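PDB 5A0N: protein F2 like fibronectin-binding protein from Streptococcus pneumoniae, which is a surface adhesin whose N-terminal domain carries an internal thioester, through which it probably attaches covalently to a host target. Local coordinates for residues Q144-I147 with W148-D152; P64-T67 with D68-P71. One frame throughout, in Å; residues are numbered along the deposited sequence.

In the fold
Contact 1 lies on the last turns of helix 132-152 in the helical insertion, buried, its centre about 10 Å from the centre of the chain. Contact 2 is a surface turn in the loop joining strands 55-56 and 75-78, its centre about 18 Å from that of the chain. The two centres are 24 Å apart and the nearest atoms about 9 Å, although Gln-144 and Pro-64 both pack on Leu-39. Beside contact 1, Cys-56, the sole cysteine, and Gln-144 are probably the thioester pair; Gln-144 is modelled with its amide intact, without a thioester bond. A MES molecule about 4 Å from the Trp-148 side chain, probably from the crystallisation liquor, may mark a pocket there.

Contact 1 (Q144-I147 with W148-D152); sequences QYEI and WRYTD
Glu-146 OE2 is gripped by Arg-149 NH1 at 2.9 Å, in an i to i+3 salt bridge along alpha-helix 132-152, and by a water at 2.7 Å. NH1 approaches on the syn side, and the carboxylate stands steeply to the guanidinium, whose edge faces it. Arg-180 makes a second salt bridge to OE2, so two arginines, which probably stabilise the carboxylate's negative charge, and a water converge on this one oxygen. The same water lies 2.6 Å from Tyr-150 OH, in the plane of that ring.

Another side of the helix carries Trp-148, its indole swung back over Gln-144. The Gln-144 chain, bent at chi2 (68°), lays its amide flat on the indole with the planes 17° apart: NE2 sits over Trp-148 CE2 at 3.3 Å, and CG makes a CH-pi contact with the six-membered ring. Gln-144 OE1 accepts the backbone N-H of Cys-56, which fixes the rotation of an amide that is intact here, though probably the thioester partner of Cys-56. Tyr-145 meets the six-membered ring of the indole in a T-shaped stack, planes 80° apart, with Trp-148 CZ3 over the tyrosine face, toward its rim, 3.5 Å from Tyr-145 CE1.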
loop_
_atom_site.group_PDB
_atom_site.type_symbol
_atom_site.label_atom_id
_atom_site.label_comp_id
_atom_site.label_asym_id
_atom_site.label_seq_id
_atom_site.Cartn_x
_atom_site.Cartn_y
_atom_site.Cartn_z
ATOM N N GLN A 144 -3.987 -3.323 3.091
ATOM C CA GLN A 144 -4.461 -2.256 2.232
ATOM C C GLN A 144 -5.875 -1.817 2.608
ATOM O O GLN A 144 -6.164 -0.623 2.619
ATOM C CB GLN A 144 -4.391 -2.688 0.778
ATOM C CG GLN A 144 -4.952 -1.668 -0.212
ATOM C CD GLN A 144 -4.120 -0.432 -0.313
ATOM O OE1 GLN A 144 -3.201 -0.352 -1.144
ATOM N NE2 GLN A 144 -4.459 0.579 0.483
ATOM N N TYR A 145 -6.776 -2.756 2.816
ATOM C CA TYR A 145 -8.137 -2.401 3.216
ATOM C C TYR A 145 -8.136 -1.670 4.552
ATOM O O TYR A 145 -8.921 -0.715 4.720
ATOM C CB TYR A 145 -9.107 -3.589 3.205
ATOM C CG TYR A 145 -9.571 -3.895 1.802
ATOM C CD1 TYR A 145 -10.502 -3.066 1.179
ATOM C CD2 TYR A 145 -9.055 -4.969 1.078
ATOM C CE1 TYR A 145 -10.893 -3.291 -0.146
ATOM C CE2 TYR A 145 -9.446 -5.191 -0.242
ATOM C CZ TYR A 145 -10.353 -4.346 -0.845
ATOM O OH TYR A 145 -10.728 -4.514 -2.148
ATOM N N GLU A 146 -7.276 -2.058 5.493
ATOM C CA GLU A 146 -7.251 -1.348 6.755
ATOM C C GLU A 146 -6.633 0.039 6.624
ATOM O O GLU A 146 -7.087 0.968 7.300
ATOM C CB GLU A 146 -6.616 -2.183 7.852
ATOM C CG GLU A 146 -7.075 -1.788 9.269
ATOM C CD GLU A 146 -8.525 -2.094 9.601
ATOM O OE1 GLU A 146 -9.307 -2.429 8.680
ATOM O OE2 GLU A 146 -8.885 -2.005 10.794
ATOM N N ILE A 147 -5.673 0.218 5.711
ATOM C CA ILE A 147 -5.213 1.567 5.414
ATOM C C ILE A 147 -6.372 2.429 4.939
ATOM O O ILE A 147 -6.523 3.577 5.391
ATOM C CB ILE A 147 -4.020 1.538 4.438
ATOM C CG1 ILE A 147 -2.801 1.022 5.199
ATOM C CG2 ILE A 147 -3.776 2.883 3.760
ATOM C CD1 ILE A 147 -1.583 0.722 4.332
ATOM N N TRP A 148 -7.198 1.885 4.046
ATOM C CA TRP A 148 -8.354 2.603 3.508
ATOM C C TRP A 148 -9.450 2.854 4.546
ATOM O O TRP A 148 -10.226 3.797 4.393
ATOM C CB TRP A 148 -8.952 1.845 2.311
ATOM C CG TRP A 148 -8.136 1.917 1.084
ATOM C CD1 TRP A 148 -7.307 2.909 0.702
ATOM C CD2 TRP A 148 -8.123 0.941 0.021
ATOM N NE1 TRP A 148 -6.788 2.636 -0.560
ATOM C CE2 TRP A 148 -7.259 1.411 -0.979
ATOM C CE3 TRP A 148 -8.740 -0.294 -0.160
ATOM C CZ2 TRP A 148 -7.018 0.697 -2.162
ATOM C CZ3 TRP A 148 -8.462 -1.011 -1.284
ATOM C CH2 TRP A 148 -7.619 -0.518 -2.282
ATOM N N ARG A 149 -9.501 2.068 5.611
ATOM C CA ARG A 149 -10.399 2.400 6.728
ATOM C C ARG A 149 -10.091 3.803 7.215
ATOM O O ARG A 149 -11.007 4.573 7.504
ATOM C CB ARG A 149 -10.211 1.395 7.864
ATOM C CG ARG A 149 -11.011 1.732 9.115
ATOM C CD ARG A 149 -10.833 0.692 10.189
ATOM N NE ARG A 149 -11.546 1.045 11.401
ATOM C CZ ARG A 149 -11.460 0.359 12.531
ATOM N NH1 ARG A 149 -10.788 -0.762 12.585
ATOM N NH2 ARG A 149 -12.113 0.772 13.613
ATOM N N TYR A 150 -8.807 4.125 7.282
ATOM C CA TYR A 150 -8.350 5.412 7.802
ATOM C C TYR A 150 -8.179 6.508 6.774
ATOM O O TYR A 150 -8.347 7.676 7.120
ATOM C CB TYR A 150 -7.095 5.182 8.653
ATOM C CG TYR A 150 -7.351 4.205 9.779
ATOM C CD1 TYR A 150 -8.190 4.555 10.819
ATOM C CD2 TYR A 150 -6.783 2.942 9.802
ATOM C CE1 TYR A 150 -8.451 3.679 11.834
ATOM C CE2 TYR A 150 -7.032 2.043 10.813
ATOM C CZ TYR A 150 -7.878 2.400 11.833
ATOM O OH TYR A 150 -8.166 1.528 12.877
ATOM N N THR A 151 -7.859 6.190 5.500
ATOM C CA THR A 151 -7.771 7.223 4.497
ATOM C C THR A 151 -9.139 7.631 3.973
ATOM O O THR A 151 -9.319 8.770 3.560
ATOM C CB THR A 151 -6.870 6.839 3.316
ATOM O OG1 THR A 151 -7.401 5.668 2.695
ATOM C CG2 THR A 151 -5.441 6.579 3.751
ATOM N N ASP A 152 -10.077 6.683 3.960
ATOM C CA ASP A 152 -11.322 6.829 3.215
ATOM C C ASP A 152 -12.587 6.352 3.951
ATOM O O ASP A 152 -13.680 6.357 3.386
ATOM C CB ASP A 152 -11.219 6.117 1.837
ATOM C CG ASP A 152 -10.286 6.825 0.914
ATOM O OD1 ASP A 152 -10.709 7.874 0.380
ATOM O OD2 ASP A 152 -9.148 6.368 0.727
HETATM O O HOH W 1 -7.281 -0.931 12.663
#

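Contact 2 (P64-T67 with D68-P71); sequences PSFT and DEKP
Phe-66 and Glu-69 meet by a CH-pi contact: Glu-69 CA stands over the centre of the phenyl face, 3.6 Å from the ring centroid and 14° off the normal. With CG anti to the backbone N (chi1 -166°), the ring leans across the turn beneath the Glu-69 backbone. Glu-69 then runs out past the rim of the ring, with OE1 3.6 Å from Phe-66 CE2 and its carboxylate nearly perpendicular to the ring; OE1 also has a weak hydrogen bond to His-47. Apolar contact continues to Pro-71, whose CD lies 4.1 Å from Phe-66 CE1. Beyond the turn, Tyr-20 and His-47 pack on Phe-66, the histidine edge-to-face, so this ring joins the turn to the body of the domain.

Backbone hydrogen bonds close two overlapping turns, offset by one residue. Glu-69 N reaches Phe-66 O only weakly, whereas Lys-70 N binds Thr-67 O at 3.0 Å, with the donor well above the carbonyl plane. Lys-70, bent at chi2 and chi4, curls its chain back so that NZ donates to Asp-68 O at 2.9 Å, almost straight on to the carbonyl (168°).

A single water supplies the bridge between the two arms: it accepts from Thr-67 N at 2.9 Å, donates to Lys-70 O at 2.8 Å, and also bonds Ser-65 OG.

The polar ends of Thr-67 and Asp-68 are tied to nearby residues of the same chain, Thr-67 OG1 to Lys-27 O and Asp-68 OD2 to Ser-30 OG. Asp-68 and Glu-69, both in the left-handed helical region, form the corners of a type I' beta-turn, Thr-67 to Lys-70; with Ser-65 backbone-bonded to Lys-72, the whole resembles the tip of a beta-hairpin.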
loop_
_atom_site.group_PDB
_atom_site.type_symbol
_atom_site.label_atom_id
_atom_site.label_comp_id
_atom_site.label_asym_id
_atom_site.label_seq_id
_atom_site.Cartn_x
_atom_site.Cartn_y
_atom_site.Cartn_z
ATOM N N PRO A 64 -3.238 2.797 -10.447
ATOM C CA PRO A 64 -2.220 2.646 -11.500
ATOM C C PRO A 64 -2.088 1.222 -11.999
ATOM O O PRO A 64 -2.435 0.262 -11.312
ATOM C CB PRO A 64 -0.940 3.106 -10.800
ATOM C CG PRO A 64 -1.174 2.636 -9.382
ATOM C CD PRO A 64 -2.628 2.908 -9.116
ATOM N N SER A 65 -1.545 1.102 -13.211
ATOM C CA SER A 65 -1.317 -0.222 -13.782
ATOM C C SER A 65 -0.246 -0.115 -14.866
ATOM O O SER A 65 0.208 0.966 -15.214
ATOM C CB SER A 65 -2.622 -0.775 -14.375
ATOM O OG SER A 65 -3.122 0.058 -15.424
ATOM N N PHE A 66 0.157 -1.284 -15.343
ATOM C CA PHE A 66 1.253 -1.398 -16.311
ATOM C C PHE A 66 0.966 -2.548 -17.270
ATOM O O PHE A 66 1.879 -3.285 -17.676
ATOM C CB PHE A 66 2.581 -1.576 -15.579
ATOM C CG PHE A 66 3.817 -1.374 -16.435
ATOM C CD1 PHE A 66 4.012 -0.199 -17.138
ATOM C CD2 PHE A 66 4.794 -2.344 -16.509
ATOM C CE1 PHE A 66 5.147 0.008 -17.906
ATOM C CE2 PHE A 66 5.953 -2.145 -17.270
ATOM C CZ PHE A 66 6.112 -0.964 -17.970
ATOM N N THR A 67 -0.282 -2.699 -17.669
ATOM C CA THR A 67 -0.638 -3.795 -18.555
ATOM C C THR A 67 0.002 -3.620 -19.944
ATOM O O THR A 67 -0.040 -2.530 -20.499
ATOM C CB THR A 67 -2.166 -3.878 -18.668
ATOM O OG1 THR A 67 -2.744 -3.961 -17.351
ATOM C CG2 THR A 67 -2.586 -5.068 -19.505
ATOM N N ASP A 68 0.592 -4.697 -20.466
ATOM C CA ASP A 68 1.254 -4.652 -21.763
ATOM C C ASP A 68 2.332 -3.574 -21.787
ATOM O O ASP A 68 2.662 -3.016 -22.841
ATOM C CB ASP A 68 0.260 -4.464 -22.928
ATOM C CG ASP A 68 -0.712 -5.608 -23.068
ATOM O OD1 ASP A 68 -0.405 -6.724 -22.573
ATOM O OD2 ASP A 68 -1.786 -5.406 -23.714
ATOM N N GLU A 69 2.936 -3.323 -20.630
ATOM C CA GLU A 69 3.980 -2.292 -20.497
ATOM C C GLU A 69 3.528 -0.905 -20.911
ATOM O O GLU A 69 4.344 -0.058 -21.289
ATOM C CB GLU A 69 5.275 -2.731 -21.183
ATOM C CG GLU A 69 5.745 -4.083 -20.688
ATOM C CD GLU A 69 7.233 -4.273 -20.676
ATOM O OE1 GLU A 69 7.908 -3.861 -19.694
ATOM O OE2 GLU A 69 7.699 -4.834 -21.656
ATOM N N LYS A 70 2.247 -0.621 -20.736
ATOM C CA LYS A 70 1.701 0.718 -21.013
ATOM C C LYS A 70 1.339 1.302 -19.645
ATOM O O LYS A 70 0.429 0.836 -18.973
ATOM C CB LYS A 70 0.448 0.641 -21.902
ATOM C CG LYS A 70 0.590 -0.093 -23.228
ATOM C CD LYS A 70 1.639 0.506 -24.136
ATOM C CE LYS A 70 1.899 -0.316 -25.425
ATOM N NZ LYS A 70 2.916 -1.430 -25.198
ATOM N N PRO A 71 2.045 2.341 -19.212
ATOM C CA PRO A 71 1.749 2.855 -17.865
ATOM C C PRO A 71 0.434 3.617 -17.838
ATOM O O PRO A 71 0.130 4.383 -18.728
ATOM C CB PRO A 71 2.918 3.807 -17.592
ATOM C CG PRO A 71 3.364 4.253 -18.959
ATOM C CD PRO A 71 3.150 3.064 -19.857
HETATM O O HOH W 2 -1.883 -0.236 -17.939
#